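Local coordinates for protein carbon monoxide dehydrogenase (Thermococcus sp. AM4, PDB 6T7J) that catalyses the oxidation of carbon monoxide to carbon dioxide, probably at a nickel-iron-sulfur cluster that lacks its nickel in this as-isolated preparation, at residues I329-D340 with V351-T362; K408-G416 with A487-K495. All blocks are in the same frame, centred on the assembly; numbering follows the deposited sequence.

Interaction 1 of 2, residues I329-D340 with V351-T362; sequences IITGAVEAIIVD and VAQCYHTKVITT
The ring of Tyr355 lies beneath the carbonyl of Ile329, whose O sits 3.5 Å above the ring plane, over its centre; Val351 O approaches the ring at its edge, in plane. The contact is built on a beta-alpha-beta unit of a Rossmann-like parallel sheet, in which helix 347-352 connects strands 336-339 and 358-361. His356 is also met at its edge: NE2 donates to Glu335 OE2 at 3.0 Å, nearly straight (172°) and in the imidazole plane. Ring and carboxylate are nevertheless turned 55° apart, and the oxygen is reached on its anti side. Glu335 is anchored beyond this pair, since OE1 accepts from Asn263 N and forms a salt bridge with Arg399. The two strands are knitted by alternating backbone bonds: Ile337 N to Lys358 O, Ile360 N to Ile337 O, and Val339 N to Ile360 O. Ile338 and Ile360 run side by side, CD1 to CD1 3.6 Å, on the face covered by helix 381-395; Ile337 and Val359 do likewise on the opposite face. Just ahead of the strands, a water bridges Ile329 O, Val334 N and Thr357 OG1, and that hydroxyl in turn gives a short 2.5 Å bond to Val334 O. At the other end, chi1 of 66° sets Thr362 OG1 between its own backbone N and carbonyl carbon, from where it donates to Val339 O at 3.1 Å, above the carbonyl plane.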
loop_
_atom_site.group_PDB
_atom_site.type_symbol
_atom_site.label_atom_id
_atom_site.label_comp_id
_atom_site.label_asym_id
_atom_site.label_seq_id
_atom_site.Cartn_x
_atom_site.Cartn_y
_atom_site.Cartn_z
ATOM N N ILE A 329 -27.126 -9.745 14.418
ATOM C CA ILE A 329 -27.941 -10.565 13.530
ATOM C C ILE A 329 -28.491 -11.771 14.277
ATOM O O ILE A 329 -29.555 -12.298 13.929
ATOM C CB ILE A 329 -27.121 -10.984 12.295
ATOM C CG1 ILE A 329 -26.420 -9.768 11.684
ATOM C CG2 ILE A 329 -28.004 -11.669 11.262
ATOM C CD1 ILE A 329 -25.459 -10.115 10.567
ATOM N N ILE A 330 -27.791 -12.225 15.320
ATOM C CA ILE A 330 -28.222 -13.409 16.060
ATOM C C ILE A 330 -29.356 -13.104 17.026
ATOM O O ILE A 330 -29.971 -14.035 17.564
ATOM C CB ILE A 330 -26.979 -14.020 16.735
ATOM C CG1 ILE A 330 -25.883 -14.204 15.683
ATOM C CG2 ILE A 330 -27.291 -15.362 17.381
ATOM C CD1 ILE A 330 -24.657 -14.915 16.177
ATOM N N THR A 331 -29.676 -11.822 17.242
ATOM C CA THR A 331 -30.907 -11.489 17.951
ATOM C C THR A 331 -32.131 -11.971 17.185
ATOM O O THR A 331 -33.177 -12.239 17.788
ATOM C CB THR A 331 -31.006 -9.980 18.185
ATOM O OG1 THR A 331 -31.158 -9.306 16.928
ATOM C CG2 THR A 331 -29.766 -9.460 18.897
ATOM N N GLY A 332 -32.020 -12.093 15.864
ATOM C CA GLY A 332 -33.124 -12.527 15.035
ATOM C C GLY A 332 -34.099 -11.442 14.646
ATOM O O GLY A 332 -35.121 -11.747 14.021
ATOM N N ALA A 333 -33.816 -10.184 14.983
ATOM C CA ALA A 333 -34.751 -9.090 14.758
ATOM C C ALA A 333 -34.221 -8.038 13.792
ATOM O O ALA A 333 -34.836 -6.975 13.661
ATOM C CB ALA A 333 -35.120 -8.427 16.090
ATOM N N VAL A 334 -33.109 -8.297 13.114
ATOM C CA VAL A 334 -32.531 -7.334 12.182
ATOM C C VAL A 334 -33.100 -7.608 10.795
ATOM O O VAL A 334 -32.787 -8.626 10.171
ATOM C CB VAL A 334 -31.001 -7.394 12.178
ATOM C CG1 VAL A 334 -30.443 -6.503 11.081
ATOM C CG2 VAL A 334 -30.457 -6.969 13.530
ATOM N N GLU A 335 -33.942 -6.696 10.309
ATOM C CA GLU A 335 -34.479 -6.838 8.960
ATOM C C GLU A 335 -33.406 -6.575 7.912
ATOM O O GLU A 335 -33.371 -7.243 6.872
ATOM C CB GLU A 335 -35.657 -5.889 8.765
ATOM C CG GLU A 335 -36.978 -6.470 9.198
ATOM C CD GLU A 335 -37.076 -6.664 10.699
ATOM O OE1 GLU A 335 -37.006 -5.655 11.435
ATOM O OE2 GLU A 335 -37.224 -7.824 11.141
ATOM N N ALA A 336 -32.526 -5.611 8.168
ATOM C CA ALA A 336 -31.479 -5.276 7.217
ATOM C C ALA A 336 -30.328 -4.600 7.946
ATOM O O ALA A 336 -30.545 -3.805 8.870
ATOM C CB ALA A 336 -32.010 -4.365 6.102
ATOM N N ILE A 337 -29.110 -4.929 7.524
ATOM C CA ILE A 337 -27.907 -4.224 7.954
ATOM C C ILE A 337 -27.275 -3.598 6.715
ATOM O O ILE A 337 -26.974 -4.298 5.739
ATOM C CB ILE A 337 -26.921 -5.144 8.697
ATOM C CG1 ILE A 337 -25.643 -4.383 9.056
ATOM C CG2 ILE A 337 -26.609 -6.402 7.889
ATOM C CD1 ILE A 337 -24.879 -4.987 10.218
ATOM N N ILE A 338 -27.095 -2.281 6.753
ATOM C CA ILE A 338 -26.630 -1.491 5.620
ATOM C C ILE A 338 -25.185 -1.107 5.890
ATOM O O ILE A 338 -24.900 -0.397 6.862
ATOM C CB ILE A 338 -27.495 -0.237 5.414
ATOM C CG1 ILE A 338 -28.971 -0.547 5.674
ATOM C CG2 ILE A 338 -27.283 0.342 4.020
ATOM C CD1 ILE A 338 -29.531 -1.630 4.789
ATOM N N VAL A 339 -24.273 -1.561 5.030
ATOM C CA VAL A 339 -22.846 -1.368 5.247
ATOM C C VAL A 339 -22.240 -0.622 4.067
ATOM O O VAL A 339 -22.733 -0.697 2.937
ATOM C CB VAL A 339 -22.123 -2.714 5.480
ATOM C CG1 VAL A 339 -22.736 -3.441 6.667
ATOM C CG2 VAL A 339 -22.188 -3.580 4.232
ATOM N N ASP A 340 -21.168 0.124 4.347
ATOM C CA ASP A 340 -20.385 0.750 3.286
ATOM C C ASP A 340 -19.004 0.104 3.203
ATOM O O ASP A 340 -18.767 -0.724 2.319
ATOM C CB ASP A 340 -20.280 2.268 3.488
ATOM C CG ASP A 340 -19.999 2.662 4.927
ATOM O OD1 ASP A 340 -19.476 1.825 5.690
ATOM O OD2 ASP A 340 -20.289 3.823 5.290
ATOM N N VAL A 351 -23.814 -15.469 8.751
ATOM C CA VAL A 351 -24.775 -15.408 9.851
ATOM C C VAL A 351 -26.143 -14.980 9.335
ATOM O O VAL A 351 -27.168 -15.604 9.642
ATOM C CB VAL A 351 -24.260 -14.463 10.951
ATOM C CG1 VAL A 351 -25.273 -14.347 12.077
ATOM C CG2 VAL A 351 -22.921 -14.951 11.477
ATOM N N ALA A 352 -26.174 -13.931 8.507
ATOM C CA ALA A 352 -27.452 -13.415 8.031
ATOM C C ALA A 352 -28.199 -14.432 7.184
ATOM O O ALA A 352 -29.426 -14.345 7.070
ATOM C CB ALA A 352 -27.249 -12.128 7.232
ATOM N N GLN A 353 -27.492 -15.398 6.597
ATOM C CA GLN A 353 -28.161 -16.400 5.781
ATOM C C GLN A 353 -28.886 -17.447 6.613
ATOM O O GLN A 353 -29.657 -18.233 6.051
ATOM C CB GLN A 353 -27.157 -17.069 4.841
ATOM C CG GLN A 353 -27.095 -16.406 3.472
ATOM C CD GLN A 353 -25.842 -16.762 2.696
ATOM O OE1 GLN A 353 -24.871 -17.266 3.259
ATOM N NE2 GLN A 353 -25.859 -16.500 1.395
ATOM N N CYS A 354 -28.673 -17.478 7.926
ATOM C CA CYS A 354 -29.452 -18.350 8.793
ATOM C C CYS A 354 -30.672 -17.643 9.369
ATOM O O CYS A 354 -31.368 -18.217 10.213
ATOM C CB CYS A 354 -28.572 -18.906 9.914
ATOM S SG CYS A 354 -27.381 -20.149 9.357
ATOM N N TYR A 355 -30.938 -16.417 8.934
ATOM C CA TYR A 355 -32.146 -15.693 9.308
ATOM C C TYR A 355 -32.760 -15.130 8.029
ATOM O O TYR A 355 -32.470 -15.574 6.910
ATOM C CB TYR A 355 -31.841 -14.587 10.327
ATOM C CG TYR A 355 -31.207 -15.064 11.612
ATOM C CD1 TYR A 355 -29.834 -15.252 11.705
ATOM C CD2 TYR A 355 -31.981 -15.315 12.739
ATOM C CE1 TYR A 355 -29.251 -15.685 12.882
ATOM C CE2 TYR A 355 -31.408 -15.748 13.919
ATOM C CZ TYR A 355 -30.044 -15.932 13.985
ATOM O OH TYR A 355 -29.470 -16.362 15.158
ATOM N N HIS A 356 -33.627 -14.134 8.187
ATOM C CA HIS A 356 -34.156 -13.365 7.071
ATOM C C HIS A 356 -33.312 -12.140 6.752
ATOM O O HIS A 356 -33.528 -11.515 5.708
ATOM C CB HIS A 356 -35.591 -12.918 7.374
ATOM C CG HIS A 356 -35.691 -11.924 8.491
ATOM N ND1 HIS A 356 -34.884 -11.973 9.607
ATOM C CD2 HIS A 356 -36.504 -10.855 8.663
ATOM C CE1 HIS A 356 -35.194 -10.978 10.418
ATOM N NE2 HIS A 356 -36.174 -10.285 9.868
ATOM N N THR A 357 -32.355 -11.805 7.617
ATOM C CA THR A 357 -31.632 -10.542 7.537
ATOM C C THR A 357 -30.966 -10.358 6.180
ATOM O O THR A 357 -30.352 -11.282 5.639
ATOM C CB THR A 357 -30.577 -10.481 8.644
ATOM O OG1 THR A 357 -31.221 -10.568 9.922
ATOM C CG2 THR A 357 -29.777 -9.188 8.561
ATOM N N LYS A 358 -31.088 -9.149 5.636
ATOM C CA LYS A 358 -30.452 -8.780 4.380
ATOM C C LYS A 358 -29.236 -7.897 4.652
ATOM O O LYS A 358 -29.344 -6.866 5.325
ATOM C CB LYS A 358 -31.437 -8.057 3.460
ATOM C CG LYS A 358 -32.570 -8.938 2.963
ATOM C CD LYS A 358 -33.866 -8.156 2.843
ATOM C CE LYS A 358 -34.907 -8.935 2.056
ATOM N NZ LYS A 358 -34.488 -9.158 0.643
ATOM N N VAL A 359 -28.088 -8.317 4.125
ATOM C CA VAL A 359 -26.850 -7.549 4.207
ATOM C C VAL A 359 -26.751 -6.712 2.931
ATOM O O VAL A 359 -26.467 -7.239 1.858
ATOM C CB VAL A 359 -25.632 -8.471 4.358
ATOM C CG1 VAL A 359 -24.331 -7.685 4.202
ATOM C CG2 VAL A 359 -25.672 -9.196 5.699
ATOM N N ILE A 360 -26.996 -5.407 3.052
ATOM C CA ILE A 360 -26.994 -4.510 1.899
ATOM C C ILE A 360 -25.650 -3.793 1.855
ATOM O O ILE A 360 -25.343 -2.973 2.727
ATOM C CB ILE A 360 -28.156 -3.506 1.954
ATOM C CG1 ILE A 360 -29.489 -4.198 1.676
ATOM C CG2 ILE A 360 -27.951 -2.396 0.940
ATOM C CD1 ILE A 360 -30.245 -4.599 2.915
ATOM N N THR A 361 -24.849 -4.095 0.836
ATOM C CA THR A 361 -23.663 -3.310 0.528
ATOM C C THR A 361 -24.044 -2.168 -0.407
ATOM O O THR A 361 -24.927 -2.306 -1.258
ATOM C CB THR A 361 -22.573 -4.176 -0.113
ATOM O OG1 THR A 361 -23.133 -4.953 -1.180
ATOM C CG2 THR A 361 -21.956 -5.111 0.915
ATOM N N THR A 362 -23.378 -1.023 -0.232
ATOM C CA THR A 362 -23.770 0.202 -0.920
ATOM C C THR A 362 -22.627 0.962 -1.579
ATOM O O THR A 362 -22.895 1.954 -2.265
ATOM C CB THR A 362 -24.474 1.166 0.051
ATOM O OG1 THR A 362 -23.535 1.614 1.035
ATOM C CG2 THR A 362 -25.649 0.487 0.747
HETATM O O HOH W 1 -31.675 -10.915 12.476
#

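Interaction 2 of 2, residues K408-G416 with A487-K495; sequences KHKMEAIAG and AMEGLMSPK
Met411 meets the last turn of helix 480-489 through carbon-to-carbonyl contacts. With CG anti to the backbone N (chi1 -178°) and the chain bent twice beyond it, the side chain curls over the helix terminus: CG lies 3.1 Å from Ala487 O, CB comes close to Met488 O, and CE is 3.4 Å from Glu489 O. Gly490, which leaves the helix with positive phi, passes its CA 3.5 Å from the same CG.

Hydrogen bonding across the two segments comes down to Ile414 N donating to Met492 O, short at 2.7 Å and nearly straight (167°), but arriving 38° above the carbonyl plane. The CA-H of Ala413 adds a second, softer approach to that oxygen. Ser493 OG keeps the turn from Gly490 to Ser493 closed by donating to Gly490 O at 2.7 Å.

Apolar packing completes the join. Ala413 CB rests against Ala487 CB at 3.6 Å and against the CB of Met492, while Ile414 CD1 touches Pro494 CG at 3.7 Å.

Charge enters through Glu412, which passes Pro494 at about a right angle; its OE1 forms a salt bridge with Lys249 in strand 248-252, the antiparallel partner of strand 411-415.

The chemistry implies an edge strand docked onto a helix end and the turn behind it, with one direct hydrogen bond tying strand to turn and carbon-to-carbonyl and apolar contacts making up the rest.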
loop_
_atom_site.group_PDB
_atom_site.type_symbol
_atom_site.label_atom_id
_atom_site.label_comp_id
_atom_site.label_asym_id
_atom_site.label_seq_id
_atom_site.Cartn_x
_atom_site.Cartn_y
_atom_site.Cartn_z
ATOM N N LYS A 408 -32.385 -7.454 27.075
ATOM C CA LYS A 408 -33.011 -6.276 27.679
ATOM C C LYS A 408 -32.023 -5.138 27.872
ATOM O O LYS A 408 -32.412 -3.964 27.853
ATOM C CB LYS A 408 -33.627 -6.653 29.032
ATOM C CG LYS A 408 -34.918 -5.912 29.413
ATOM C CD LYS A 408 -34.684 -4.431 29.714
ATOM C CE LYS A 408 -35.954 -3.705 30.118
ATOM N NZ LYS A 408 -35.666 -2.298 30.521
ATOM N N HIS A 409 -30.750 -5.464 28.047
ATOM C CA HIS A 409 -29.781 -4.512 28.563
ATOM C C HIS A 409 -29.646 -3.296 27.656
ATOM O O HIS A 409 -29.332 -3.416 26.467
ATOM C CB HIS A 409 -28.446 -5.218 28.749
ATOM C CG HIS A 409 -28.549 -6.445 29.599
ATOM N ND1 HIS A 409 -28.628 -6.387 30.972
ATOM C CD2 HIS A 409 -28.613 -7.756 29.271
ATOM C CE1 HIS A 409 -28.721 -7.614 31.457
ATOM N NE2 HIS A 409 -28.714 -8.462 30.445
ATOM N N LYS A 410 -29.904 -2.130 28.237
ATOM C CA LYS A 410 -29.908 -0.851 27.550
ATOM C C LYS A 410 -29.330 0.176 28.512
ATOM O O LYS A 410 -29.524 0.077 29.725
ATOM C CB LYS A 410 -31.334 -0.480 27.113
ATOM C CG LYS A 410 -31.500 0.885 26.477
ATOM C CD LYS A 410 -32.861 0.999 25.794
ATOM C CE LYS A 410 -33.989 0.508 26.697
ATOM N NZ LYS A 410 -35.249 1.279 26.495
ATOM N N MET A 411 -28.597 1.148 27.978
ATOM C CA MET A 411 -27.934 2.109 28.850
ATOM C C MET A 411 -28.060 3.509 28.275
ATOM O O MET A 411 -28.029 3.687 27.060
ATOM C CB MET A 411 -26.456 1.748 29.039
ATOM C CG MET A 411 -25.699 2.679 29.969
ATOM S SD MET A 411 -26.493 2.889 31.571
ATOM C CE MET A 411 -26.040 1.362 32.392
ATOM N N GLU A 412 -28.201 4.503 29.144
ATOM C CA GLU A 412 -28.238 5.884 28.690
ATOM C C GLU A 412 -26.821 6.424 28.560
ATOM O O GLU A 412 -25.935 6.079 29.348
ATOM C CB GLU A 412 -29.046 6.761 29.646
ATOM C CG GLU A 412 -29.171 8.196 29.173
ATOM C CD GLU A 412 -30.249 8.953 29.903
ATOM O OE1 GLU A 412 -30.091 10.174 30.097
ATOM O OE2 GLU A 412 -31.256 8.324 30.288
ATOM N N ALA A 413 -26.610 7.271 27.555
ATOM C CA ALA A 413 -25.298 7.837 27.298
ATOM C C ALA A 413 -25.446 9.263 26.795
ATOM O O ALA A 413 -26.286 9.540 25.933
ATOM C CB ALA A 413 -24.528 6.995 26.276
ATOM N N ILE A 414 -24.632 10.159 27.341
ATOM C CA ILE A 414 -24.530 11.531 26.867
ATOM C C ILE A 414 -23.349 11.600 25.910
ATOM O O ILE A 414 -22.198 11.389 26.314
ATOM C CB ILE A 414 -24.362 12.519 28.033
ATOM C CG1 ILE A 414 -25.561 12.435 28.981
ATOM C CG2 ILE A 414 -24.180 13.937 27.511
ATOM C CD1 ILE A 414 -25.447 13.335 30.186
ATOM N N ALA A 415 -23.631 11.883 24.647
ATOM C CA ALA A 415 -22.615 11.948 23.604
ATOM C C ALA A 415 -22.616 13.333 22.964
ATOM O O ALA A 415 -23.356 14.234 23.371
ATOM C CB ALA A 415 -22.846 10.858 22.553
ATOM N N GLY A 416 -21.769 13.496 21.953
ATOM C CA GLY A 416 -21.723 14.732 21.199
ATOM C C GLY A 416 -20.755 15.771 21.711
ATOM O O GLY A 416 -21.037 16.970 21.599
ATOM N N ALA A 487 -20.277 3.801 26.577
ATOM C CA ALA A 487 -21.690 4.154 26.564
ATOM C C ALA A 487 -22.554 2.984 27.013
ATOM O O ALA A 487 -23.523 3.171 27.756
ATOM C CB ALA A 487 -22.097 4.623 25.166
ATOM N N MET A 488 -22.217 1.768 26.577
ATOM C CA MET A 488 -23.007 0.607 26.972
ATOM C C MET A 488 -22.812 0.264 28.444
ATOM O O MET A 488 -23.721 -0.289 29.075
ATOM C CB MET A 488 -22.654 -0.594 26.098
ATOM C CG MET A 488 -23.030 -0.428 24.639
ATOM S SD MET A 488 -22.584 -1.868 23.655
ATOM C CE MET A 488 -20.816 -1.926 23.939
ATOM N N GLU A 489 -21.642 0.575 29.008
ATOM C CA GLU A 489 -21.412 0.263 30.413
ATOM C C GLU A 489 -22.150 1.227 31.335
ATOM O O GLU A 489 -22.685 0.816 32.371
ATOM C CB GLU A 489 -19.916 0.282 30.723
ATOM C CG GLU A 489 -19.602 0.045 32.187
ATOM C CD GLU A 489 -19.417 -1.426 32.509
ATOM O OE1 GLU A 489 -19.342 -2.238 31.563
ATOM O OE2 GLU A 489 -19.343 -1.768 33.709
ATOM N N GLY A 490 -22.195 2.507 30.976
ATOM C CA GLY A 490 -22.825 3.499 31.820
ATOM C C GLY A 490 -21.865 4.598 32.218
ATOM O O GLY A 490 -22.199 5.464 33.031
ATOM N N LEU A 491 -20.661 4.567 31.647
ATOM C CA LEU A 491 -19.645 5.568 31.940
ATOM C C LEU A 491 -19.927 6.909 31.278
ATOM O O LEU A 491 -19.179 7.865 31.514
ATOM C CB LEU A 491 -18.272 5.054 31.512
ATOM C CG LEU A 491 -17.787 3.804 32.248
ATOM C CD1 LEU A 491 -16.473 3.320 31.667
ATOM C CD2 LEU A 491 -17.650 4.082 33.738
ATOM N N MET A 492 -20.975 7.004 30.461
ATOM C CA MET A 492 -21.372 8.264 29.845
ATOM C C MET A 492 -22.780 8.677 30.246
ATOM O O MET A 492 -23.334 9.612 29.657
ATOM C CB MET A 492 -21.255 8.174 28.320
ATOM C CG MET A 492 -19.819 8.140 27.825
ATOM S SD MET A 492 -19.668 7.741 26.074
ATOM C CE MET A 492 -17.887 7.765 25.882
ATOM N N SER A 493 -23.373 8.003 31.226
ATOM C CA SER A 493 -24.672 8.382 31.753
ATOM C C SER A 493 -24.511 9.483 32.796
ATOM O O SER A 493 -23.424 9.674 33.347
ATOM C CB SER A 493 -25.366 7.164 32.359
ATOM O OG SER A 493 -24.585 6.593 33.394
ATOM N N PRO A 494 -25.580 10.239 33.074
ATOM C CA PRO A 494 -25.460 11.335 34.052
ATOM C C PRO A 494 -24.990 10.892 35.429
ATOM O O PRO A 494 -24.396 11.701 36.153
ATOM C CB PRO A 494 -26.881 11.912 34.098
ATOM C CG PRO A 494 -27.457 11.589 32.766
ATOM C CD PRO A 494 -26.888 10.249 32.396
ATOM N N LYS A 495 -25.232 9.638 35.813
ATOM C CA LYS A 495 -24.774 9.131 37.101
ATOM C C LYS A 495 -23.338 8.621 37.067
ATOM O O LYS A 495 -22.813 8.241 38.120
ATOM C CB LYS A 495 -25.702 8.011 37.594
ATOM C CG LYS A 495 -25.681 6.743 36.743
ATOM C CD LYS A 495 -24.699 5.702 37.280
ATOM C CE LYS A 495 -24.493 4.573 36.276
ATOM N NZ LYS A 495 -23.102 4.032 36.297
#

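The two contacts show how one chain combines local and distant joins. Interaction 1 closes a compact crossover whose segments are 11 residues apart, whereas interaction 2 brings together segments 71 residues apart, after interaction 1 has closed. Their centres are 25 Å apart and their nearest atoms about 9 Å, so they do not touch. One side chain of each can be placed against the broken iron-sulfur cluster: that of Asp340 is about 9 Å from it and that of Met488 about 11 Å. Each also leads to its pocket, for Asp340 accepts from the backbone N of His269 (OD1) and of Asn270 (OD2), and helix 480-489 carries Cys481; His269 and Cys481 are pocket residues of that cluster.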